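Long-range contacts in 3-dehydroquinate dehydratase (Clostridium difficile, PDB 3JS3), which catalyses the cis-dehydration of 3-dehydroquinate to 3-dehydroshikimate through a Schiff-base intermediate, the third step of the chorismate pathway: residues E50-F55 and T84-V89; N150-K155 and I175-Q180; R6-K11 and D201-T206. All coordinates share one frame; numbering follows the deposited sequence.

Contact 1. Residues E50-F55 and T84-V89; sequences EWRVDF and TFRSVV. With DHS (3-amino-4,5-dihydroxy-cyclohex-1-enecarboxylate), chain E.
Glu50 and Thr84 meet at the C-terminal ends of two adjacent parallel strands of the TIM barrel, paired here through Thr84 N donating to Trp51 O, where the substrate pocket opens. Thr84 OG1 donates to the anti lone pair of Glu50 OE2 at 2.7 Å, fixing the carboxylate so that OE1 and OE2 receive the ligand hydroxyls O3 and O2. The Glu50 chain is extended, with CG anti to the backbone N (chi1 175°), which carries its carboxylate out to the ligand. Next to it the Arg52 guanidinium is sandwiched between Phe55 on one face and the aliphatic start of Arg86 on the other, Arg86 CB lying 3.4 Å from Arg52 NH2. Asp54 forms a salt bridge with the Arg52 guanidinium, side-on, through NE and NH2, leaving NH1 for ligand O3 and the carbonyl of Ser236. The Arg86 guanidinium, turned 39° from that of Arg52, donates from NH2 to ligand O2 and forms salt bridges with Glu120 and Asp118. Asp54 CB sits over the centre of the Phe85 ring, 4.0 Å from the centroid. Asp54 OD1 is doubly used: Arg52 NE arrives on the syn lone pair at 2.6 Å, Arg86 N from above the carboxylate plane at 3.1 Å.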
loop_
_atom_site.group_PDB
_atom_site.type_symbol
_atom_site.label_atom_id
_atom_site.label_comp_id
_atom_site.label_asym_id
_atom_site.label_seq_id
_atom_site.Cartn_x
_atom_site.Cartn_y
_atom_site.Cartn_z
ATOM N N GLU A 50 23.157 0.871 -0.461
ATOM C CA GLU A 50 23.529 2.045 -1.253
ATOM C C GLU A 50 24.436 2.939 -0.433
ATOM O O GLU A 50 24.081 3.331 0.687
ATOM C CB GLU A 50 22.309 2.894 -1.644
ATOM C CG GLU A 50 22.677 4.224 -2.382
ATOM C CD GLU A 50 21.450 5.125 -2.752
ATOM O OE1 GLU A 50 20.549 5.319 -1.926
ATOM O OE2 GLU A 50 21.435 5.700 -3.844
ATOM N N TRP A 51 25.606 3.262 -0.962
ATOM C CA TRP A 51 26.447 4.210 -0.264
ATOM C C TRP A 51 26.183 5.602 -0.843
ATOM O O TRP A 51 26.540 5.914 -1.986
ATOM C CB TRP A 51 27.926 3.807 -0.281
ATOM C CG TRP A 51 28.805 4.794 0.422
ATOM C CD1 TRP A 51 28.457 5.590 1.455
ATOM C CD2 TRP A 51 30.202 5.023 0.194
ATOM N NE1 TRP A 51 29.519 6.352 1.847
ATOM C CE2 TRP A 51 30.611 6.012 1.101
ATOM C CE3 TRP A 51 31.138 4.495 -0.696
ATOM C CZ2 TRP A 51 31.916 6.499 1.143
ATOM C CZ3 TRP A 51 32.443 4.979 -0.663
ATOM C CH2 TRP A 51 32.816 5.976 0.249
ATOM N N ARG A 52 25.471 6.412 -0.064
ATOM C CA ARG A 52 25.189 7.788 -0.440
ATOM C C ARG A 52 26.421 8.620 -0.087
ATOM O O ARG A 52 26.459 9.337 0.904
ATOM C CB ARG A 52 23.920 8.291 0.245
ATOM C CG ARG A 52 22.645 7.879 -0.447
ATOM C CD ARG A 52 22.497 8.612 -1.751
ATOM N NE ARG A 52 22.523 10.055 -1.494
ATOM C CZ ARG A 52 21.466 10.764 -1.088
ATOM N NH1 ARG A 52 20.281 10.186 -0.897
ATOM N NH2 ARG A 52 21.583 12.053 -0.884
ATOM N N VAL A 53 27.425 8.512 -0.937
ATOM C CA VAL A 53 28.693 9.191 -0.734
ATOM C C VAL A 53 28.612 10.719 -0.645
ATOM O O VAL A 53 29.506 11.350 -0.079
ATOM C CB VAL A 53 29.720 8.766 -1.815
ATOM C CG1 VAL A 53 29.310 9.291 -3.185
ATOM C CG2 VAL A 53 31.115 9.254 -1.431
ATOM N N ASP A 54 27.550 11.328 -1.178
ATOM C CA ASP A 54 27.408 12.777 -1.081
ATOM C C ASP A 54 27.421 13.233 0.365
ATOM O O ASP A 54 27.667 14.408 0.624
ATOM C CB ASP A 54 26.158 13.339 -1.792
ATOM C CG ASP A 54 24.870 12.576 -1.464
ATOM O OD1 ASP A 54 24.760 11.419 -1.880
ATOM O OD2 ASP A 54 23.925 13.144 -0.878
ATOM N N PHE A 55 27.142 12.335 1.311
ATOM C CA PHE A 55 27.183 12.715 2.733
ATOM C C PHE A 55 28.598 12.687 3.330
ATOM O O PHE A 55 28.875 13.379 4.300
ATOM C CB PHE A 55 26.248 11.838 3.574
ATOM C CG PHE A 55 24.793 12.188 3.430
ATOM C CD1 PHE A 55 24.264 13.248 4.133
ATOM C CD2 PHE A 55 23.952 11.444 2.608
ATOM C CE1 PHE A 55 22.926 13.586 4.019
ATOM C CE2 PHE A 55 22.612 11.774 2.486
ATOM C CZ PHE A 55 22.098 12.849 3.199
ATOM N N THR A 84 26.355 5.922 -5.041
ATOM C CA THR A 84 25.590 7.075 -5.505
ATOM C C THR A 84 26.096 8.409 -4.943
ATOM O O THR A 84 26.204 8.571 -3.731
ATOM C CB THR A 84 24.109 6.943 -5.048
ATOM O OG1 THR A 84 23.588 5.662 -5.428
ATOM C CG2 THR A 84 23.180 8.076 -5.623
ATOM N N PHE A 85 26.458 9.336 -5.817
ATOM C CA PHE A 85 26.707 10.689 -5.377
ATOM C C PHE A 85 25.440 11.430 -5.845
ATOM O O PHE A 85 25.231 11.617 -7.048
ATOM C CB PHE A 85 27.935 11.337 -5.993
ATOM C CG PHE A 85 28.188 12.753 -5.477
ATOM C CD1 PHE A 85 29.119 12.986 -4.474
ATOM C CD2 PHE A 85 27.450 13.831 -5.967
ATOM C CE1 PHE A 85 29.346 14.267 -3.990
ATOM C CE2 PHE A 85 27.666 15.144 -5.484
ATOM C CZ PHE A 85 28.592 15.361 -4.496
ATOM N N ARG A 86 24.590 11.825 -4.905
ATOM C CA ARG A 86 23.359 12.546 -5.237
ATOM C C ARG A 86 23.701 14.028 -5.319
ATOM O O ARG A 86 24.132 14.598 -4.321
ATOM C CB ARG A 86 22.314 12.255 -4.158
ATOM C CG ARG A 86 20.986 12.924 -4.335
ATOM C CD ARG A 86 20.268 12.536 -5.604
ATOM N NE ARG A 86 19.990 11.099 -5.738
ATOM C CZ ARG A 86 20.477 10.298 -6.680
ATOM N NH1 ARG A 86 21.274 10.754 -7.616
ATOM N NH2 ARG A 86 20.134 9.019 -6.700
ATOM N N SER A 87 23.567 14.650 -6.502
ATOM C CA SER A 87 23.938 16.071 -6.654
ATOM C C SER A 87 22.908 17.040 -6.071
ATOM O O SER A 87 21.783 16.663 -5.797
ATOM C CB SER A 87 24.226 16.448 -8.114
ATOM O OG SER A 87 23.046 16.533 -8.859
ATOM N N VAL A 88 23.330 18.297 -5.897
ATOM C CA VAL A 88 22.503 19.351 -5.306
ATOM C C VAL A 88 21.186 19.599 -6.016
ATOM O O VAL A 88 20.146 19.810 -5.361
ATOM C CB VAL A 88 23.250 20.688 -5.269
ATOM C CG1 VAL A 88 22.295 21.806 -4.828
ATOM C CG2 VAL A 88 24.475 20.599 -4.346
ATOM N N VAL A 89 21.221 19.598 -7.347
ATOM C CA VAL A 89 20.004 19.811 -8.128
ATOM C C VAL A 89 18.954 18.728 -7.801
ATOM O O VAL A 89 17.764 18.990 -7.847
ATOM C CB VAL A 89 20.297 19.851 -9.661
ATOM C CG1 VAL A 89 19.006 19.804 -10.473
ATOM C CG2 VAL A 89 21.112 21.099 -10.026
HETATM C C1 DHS E . 15.664 7.290 -2.914
HETATM C C3 DHS E . 17.290 7.028 -4.811
HETATM C C4 DHS E . 18.416 6.881 -3.770
HETATM C C5 DHS E . 18.110 7.614 -2.473
HETATM C C6 DHS E . 16.773 7.141 -1.924
HETATM C C7 DHS E . 14.302 7.360 -2.367
HETATM C C2 DHS E . 15.909 7.296 -4.231
HETATM O O2 DHS E . 19.606 7.401 -4.354
HETATM O O3 DHS E . 19.052 7.350 -1.425
HETATM O O4 DHS E . 13.384 7.994 -2.955
HETATM O O5 DHS E . 14.087 6.787 -1.276
#

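Contact 2. Residues N150-K155 and I175-Q180; sequences NKTPKK and IAVMPQ
Two hydrogen bonds join Lys151 and Thr152 to Met178. Met178 N donates to Lys151 O over 3.3 Å, and in return Thr152 OG1 donates to Met178 O at a short 2.6 Å. Both donors stand above the plane of the carbonyl they meet, 59° and 72° out of it respectively, so neither bond follows a lone pair. A chi1 of -73° turns the Thr152 hydroxyl back toward Met178 O.

Packing gathers round Val177, the last residue of strand 172-177. Its two methyls divide the work: Val177 CG1 makes an apolar contact 3.6 Å from Pro153 CD, while Val177 CG2 is in van der Waals contact with the hydroxyl oxygen Thr152 OG1 at 3.7 Å, the Thr152 and Val177 side chains lying nearly perpendicular. In the TIM barrel this is the C-terminal rim, where the loop from strand 141-148 to helix 155-167 lies against the end of the next parallel strand. Pro153 also packs on Ile158 and Arg161 of that helix, and Val177 on Leu188 of helix 182-199.

Looser van der Waals contacts complete the outer margin. Gln180, bent at chi2, brings CG to 3.6 Å from Asn150 O, and its NE2 comes equally near Lys151 CA. On the Met178 side, CB sits 4.0 Å from Asn150 N while the thioether end turns away toward Phe149, Met209 and Ser210.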
loop_
_atom_site.group_PDB
_atom_site.type_symbol
_atom_site.label_atom_id
_atom_site.label_comp_id
_atom_site.label_asym_id
_atom_site.label_seq_id
_atom_site.Cartn_x
_atom_site.Cartn_y
_atom_site.Cartn_z
ATOM N N ASN A 150 9.409 18.988 -6.505
ATOM C CA ASN A 150 8.315 19.968 -6.438
ATOM C C ASN A 150 7.010 19.516 -7.080
ATOM O O ASN A 150 5.929 19.942 -6.666
ATOM C CB ASN A 150 8.734 21.286 -7.127
ATOM C CG ASN A 150 9.969 21.920 -6.504
ATOM O OD1 ASN A 150 10.786 22.502 -7.208
ATOM N ND2 ASN A 150 10.124 21.784 -5.188
ATOM N N LYS A 151 7.122 18.644 -8.075
ATOM C CA LYS A 151 5.999 18.237 -8.902
ATOM C C LYS A 151 6.043 16.780 -9.320
ATOM O O LYS A 151 7.076 16.134 -9.218
ATOM C CB LYS A 151 6.090 19.113 -10.162
ATOM C CG LYS A 151 5.168 18.795 -11.336
ATOM C CD LYS A 151 5.338 19.889 -12.427
ATOM C CE LYS A 151 4.278 19.768 -13.539
ATOM N NZ LYS A 151 4.247 20.977 -14.477
ATOM N N THR A 152 4.894 16.275 -9.751
ATOM C CA THR A 152 4.754 14.959 -10.312
ATOM C C THR A 152 4.385 15.207 -11.762
ATOM O O THR A 152 3.289 15.677 -12.047
ATOM C CB THR A 152 3.632 14.138 -9.648
ATOM O OG1 THR A 152 4.048 13.727 -8.333
ATOM C CG2 THR A 152 3.309 12.890 -10.484
ATOM N N PRO A 153 5.308 14.933 -12.693
ATOM C CA PRO A 153 4.939 15.163 -14.076
ATOM C C PRO A 153 3.785 14.258 -14.495
ATOM O O PRO A 153 3.512 13.264 -13.824
ATOM C CB PRO A 153 6.218 14.810 -14.846
ATOM C CG PRO A 153 7.326 14.973 -13.860
ATOM C CD PRO A 153 6.728 14.575 -12.544
ATOM N N LYS A 154 3.125 14.611 -15.595
ATOM C CA LYS A 154 1.997 13.832 -16.132
ATOM C C LYS A 154 2.512 12.443 -16.482
ATOM O O LYS A 154 3.697 12.311 -16.779
ATOM C CB LYS A 154 1.428 14.488 -17.382
ATOM C CG LYS A 154 1.051 15.962 -17.225
ATOM C CD LYS A 154 -0.064 16.183 -16.217
ATOM C CE LYS A 154 -0.512 17.640 -16.217
ATOM N NZ LYS A 154 -1.710 17.846 -15.346
ATOM N N LYS A 155 1.633 11.429 -16.499
ATOM C CA LYS A 155 2.078 10.045 -16.744
ATOM C C LYS A 155 2.919 9.900 -18.016
ATOM O O LYS A 155 3.986 9.263 -18.010
ATOM C CB LYS A 155 0.926 9.006 -16.719
ATOM C CG LYS A 155 0.185 8.738 -18.001
ATOM C CD LYS A 155 -0.795 7.588 -17.802
ATOM C CE LYS A 155 -1.759 7.385 -18.998
ATOM N NZ LYS A 155 -1.092 6.921 -20.251
ATOM N N ILE A 175 13.078 6.855 -11.338
ATOM C CA ILE A 175 12.493 8.172 -11.235
ATOM C C ILE A 175 11.760 8.325 -9.895
ATOM O O ILE A 175 10.996 7.446 -9.480
ATOM C CB ILE A 175 11.543 8.496 -12.434
ATOM C CG1 ILE A 175 11.369 10.005 -12.564
ATOM C CG2 ILE A 175 10.187 7.813 -12.283
ATOM C CD1 ILE A 175 10.545 10.462 -13.802
ATOM N N ALA A 176 12.045 9.424 -9.202
ATOM C CA ALA A 176 11.360 9.777 -7.965
ATOM C C ALA A 176 10.632 11.110 -8.216
ATOM O O ALA A 176 11.226 12.050 -8.710
ATOM C CB ALA A 176 12.329 9.930 -6.829
ATOM N N VAL A 177 9.362 11.187 -7.861
ATOM C CA VAL A 177 8.572 12.412 -8.050
ATOM C C VAL A 177 7.876 12.811 -6.752
ATOM O O VAL A 177 7.752 11.995 -5.842
ATOM C CB VAL A 177 7.534 12.235 -9.170
ATOM C CG1 VAL A 177 8.232 12.022 -10.513
ATOM C CG2 VAL A 177 6.619 11.085 -8.857
ATOM N N MET A 178 7.434 14.065 -6.674
ATOM C CA MET A 178 6.776 14.590 -5.479
ATOM C C MET A 178 5.303 14.889 -5.760
ATOM O O MET A 178 4.960 15.612 -6.727
ATOM C CB MET A 178 7.473 15.877 -5.004
ATOM C CG MET A 178 6.939 16.440 -3.681
ATOM S SD MET A 178 7.394 15.462 -2.225
ATOM C CE MET A 178 9.141 15.835 -2.098
ATOM N N PRO A 179 4.412 14.314 -4.932
ATOM C CA PRO A 179 3.009 14.597 -5.135
ATOM C C PRO A 179 2.605 15.843 -4.398
ATOM O O PRO A 179 3.161 16.166 -3.347
ATOM C CB PRO A 179 2.312 13.370 -4.527
ATOM C CG PRO A 179 3.237 12.944 -3.419
ATOM C CD PRO A 179 4.628 13.273 -3.903
ATOM N N GLN A 180 1.658 16.551 -4.978
ATOM C CA GLN A 180 1.096 17.743 -4.390
ATOM C C GLN A 180 -0.321 17.393 -3.981
ATOM O O GLN A 180 -1.013 18.208 -3.356
ATOM C CB GLN A 180 1.069 18.824 -5.447
ATOM C CG GLN A 180 2.437 19.191 -5.968
ATOM C CD GLN A 180 2.414 19.424 -7.468
ATOM O OE1 GLN A 180 2.296 20.565 -7.934
ATOM N NE2 GLN A 180 2.447 18.306 -8.242
#

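Contact 3. Residues R6-K11 and D201-T206; sequences RKVQVK and DRPIIT
Arg6 brings the NH1 corner of its guanidinium over the centre of one face of the Arg202 guanidinium, Arg6 NH1 lying 3.3 Å from Arg202 CZ, with the two planes inclined by 48°. Over one face of the Arg6 group, in turn, lies Arg202 NE, 3.5 Å from Arg6 NH1. The two side chains run alongside each other and point the same way, but Arg6 is extended from CG to NE whereas Arg202 bends at chi2 and chi3. Both groups are cationic and their nitrogens can only donate, so they share no hydrogen bond and like charges lie close, Arg6 NH1 being 3.3 Å from Arg202 NH1. The closeness is probably eased by Asp201 OD2, a long pairing of charges alone with Arg202 NH1, well out of that guanidinium's plane, and by a weak, long ion pair from Arg6 NH2 to Asp171.

The site lies at the N-terminal end of the TIM barrel, where the chain leading into the hairpin of strands 8-10 and 13-15 passes the loop that enters strand 205-208. There Arg6 N donates almost straight to Asp201 O at 3.2 Å (169° at the hydrogen), and Arg6 O rests against Pro203 CD, also 3.2 Å away. Beneath the arginines the contact becomes apolar and buried: Val8 and Pro203 cross and share Leu172 of the neighbouring strand. The Val8 branch that touches is CG2, 3.9 Å from Pro203 CD.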
loop_
_atom_site.group_PDB
_atom_site.type_symbol
_atom_site.label_atom_id
_atom_site.label_comp_id
_atom_site.label_asym_id
_atom_site.label_seq_id
_atom_site.Cartn_x
_atom_site.Cartn_y
_atom_site.Cartn_z
ATOM N N ARG A 6 14.575 -8.212 -19.630
ATOM C CA ARG A 6 15.820 -8.620 -19.015
ATOM C C ARG A 6 15.808 -8.336 -17.522
ATOM O O ARG A 6 15.058 -7.483 -17.033
ATOM C CB ARG A 6 17.057 -8.062 -19.723
ATOM C CG ARG A 6 17.288 -6.562 -19.772
ATOM C CD ARG A 6 18.659 -6.368 -20.440
ATOM N NE ARG A 6 19.067 -4.988 -20.690
ATOM C CZ ARG A 6 19.691 -4.206 -19.811
ATOM N NH1 ARG A 6 20.029 -2.969 -20.165
ATOM N NH2 ARG A 6 19.972 -4.640 -18.578
ATOM N N LYS A 7 16.577 -9.140 -16.801
ATOM C CA LYS A 7 16.728 -9.014 -15.360
ATOM C C LYS A 7 18.132 -8.524 -15.089
ATOM O O LYS A 7 19.045 -8.752 -15.887
ATOM C CB LYS A 7 16.553 -10.356 -14.646
ATOM C CG LYS A 7 15.136 -10.896 -14.540
ATOM C CD LYS A 7 14.588 -11.441 -15.850
ATOM C CE LYS A 7 13.318 -12.242 -15.590
ATOM N NZ LYS A 7 13.580 -13.386 -14.659
ATOM N N VAL A 8 18.294 -7.884 -13.947
ATOM C CA VAL A 8 19.552 -7.352 -13.532
ATOM C C VAL A 8 20.029 -8.174 -12.347
ATOM O O VAL A 8 19.529 -8.037 -11.236
ATOM C CB VAL A 8 19.407 -5.865 -13.127
ATOM C CG1 VAL A 8 20.709 -5.331 -12.521
ATOM C CG2 VAL A 8 18.959 -5.038 -14.330
ATOM N N GLN A 9 21.001 -9.041 -12.597
ATOM C CA GLN A 9 21.564 -9.884 -11.571
ATOM C C GLN A 9 22.774 -9.185 -10.936
ATOM O O GLN A 9 23.635 -8.670 -11.648
ATOM C CB GLN A 9 22.009 -11.210 -12.221
ATOM C CG GLN A 9 22.531 -12.263 -11.259
ATOM C CD GLN A 9 21.437 -12.831 -10.376
ATOM O OE1 GLN A 9 20.258 -12.852 -10.758
ATOM N NE2 GLN A 9 21.826 -13.341 -9.206
ATOM N N VAL A 10 22.806 -9.124 -9.604
ATOM C CA VAL A 10 23.950 -8.598 -8.870
ATOM C C VAL A 10 24.197 -9.572 -7.694
ATOM O O VAL A 10 23.453 -9.589 -6.708
ATOM C CB VAL A 10 23.775 -7.123 -8.435
ATOM C CG1 VAL A 10 23.827 -6.215 -9.645
ATOM C CG2 VAL A 10 22.478 -6.914 -7.634
ATOM N N LYS A 11 25.222 -10.416 -7.838
ATOM C CA LYS A 11 25.552 -11.449 -6.853
ATOM C C LYS A 11 24.398 -12.451 -6.753
ATOM O O LYS A 11 23.941 -12.963 -7.774
ATOM C CB LYS A 11 25.920 -10.856 -5.487
ATOM C CG LYS A 11 27.115 -9.921 -5.513
ATOM C CD LYS A 11 27.533 -9.539 -4.092
ATOM C CE LYS A 11 28.671 -8.518 -4.071
ATOM N NZ LYS A 11 29.902 -9.002 -4.744
ATOM N N ASP A 201 11.568 -2.573 -21.035
ATOM C CA ASP A 201 12.338 -3.661 -21.606
ATOM C C ASP A 201 13.230 -4.307 -20.540
ATOM O O ASP A 201 13.911 -5.300 -20.800
ATOM C CB ASP A 201 13.222 -3.092 -22.714
ATOM C CG ASP A 201 13.850 -4.154 -23.547
ATOM O OD1 ASP A 201 13.481 -5.338 -23.361
ATOM O OD2 ASP A 201 14.695 -3.807 -24.403
ATOM N N ARG A 202 13.266 -3.702 -19.360
ATOM C CA ARG A 202 14.034 -4.225 -18.237
ATOM C C ARG A 202 13.413 -3.691 -16.953
ATOM O O ARG A 202 12.395 -3.000 -17.023
ATOM C CB ARG A 202 15.519 -3.859 -18.347
ATOM C CG ARG A 202 15.976 -2.401 -18.101
ATOM C CD ARG A 202 16.123 -1.485 -19.306
ATOM N NE ARG A 202 16.672 -2.174 -20.474
ATOM C CZ ARG A 202 17.315 -1.595 -21.484
ATOM N NH1 ARG A 202 17.730 -2.343 -22.499
ATOM N NH2 ARG A 202 17.582 -0.292 -21.474
ATOM N N PRO A 203 14.001 -3.998 -15.784
ATOM C CA PRO A 203 13.388 -3.496 -14.563
ATOM C C PRO A 203 13.542 -1.986 -14.418
ATOM O O PRO A 203 14.486 -1.415 -14.949
ATOM C CB PRO A 203 14.130 -4.226 -13.449
ATOM C CG PRO A 203 15.030 -5.209 -14.119
ATOM C CD PRO A 203 15.236 -4.733 -15.499
ATOM N N ILE A 204 12.579 -1.365 -13.740
ATOM C CA ILE A 204 12.567 0.058 -13.498
ATOM C C ILE A 204 12.354 0.275 -12.016
ATOM O O ILE A 204 11.834 -0.600 -11.315
ATOM C CB ILE A 204 11.445 0.785 -14.288
ATOM C CG1 ILE A 204 10.070 0.251 -13.890
ATOM C CG2 ILE A 204 11.659 0.653 -15.817
ATOM C CD1 ILE A 204 8.892 0.957 -14.554
ATOM N N ILE A 205 12.752 1.454 -11.543
ATOM C CA ILE A 205 12.607 1.806 -10.146
ATOM C C ILE A 205 11.809 3.103 -10.100
ATOM O O ILE A 205 12.177 4.030 -10.769
ATOM C CB ILE A 205 13.969 2.061 -9.490
ATOM C CG1 ILE A 205 14.908 0.850 -9.654
ATOM C CG2 ILE A 205 13.760 2.351 -8.034
ATOM C CD1 ILE A 205 16.394 1.116 -9.251
ATOM N N THR A 206 10.700 3.155 -9.363
ATOM C CA THR A 206 9.929 4.383 -9.275
ATOM C C THR A 206 9.404 4.582 -7.871
ATOM O O THR A 206 9.147 3.635 -7.155
ATOM C CB THR A 206 8.681 4.361 -10.171
ATOM O OG1 THR A 206 7.710 3.472 -9.607
ATOM C CG2 THR A 206 9.018 3.973 -11.623
#

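All three contacts belong to one TIM barrel, contacts 1 and 2 at its C-terminal end and contact 3 at its N-terminal end. Contact 1 is wholly buried and joins adjacent strands; the Glu50 carboxylate and the guanidinium groups of Arg52 and Arg86 bind the ligand, held by Thr84 and Asp54 from the second shell. Contact 2, about 20 Å away between centres, is partly exposed and without bound ligand; one backbone N-H and a threonine hydroxyl each meet a backbone carbonyl. Contact 3 joins the N-terminal hairpin to the barrel by the Arg6-Asp201 backbone bond and Val8-Pro203 packing, with paired arginines alongside. Contacts 2 and 3 touch through neighbouring strands, Ile175 N lying 3.0 Å from Ile205 O, a probable hydrogen bond.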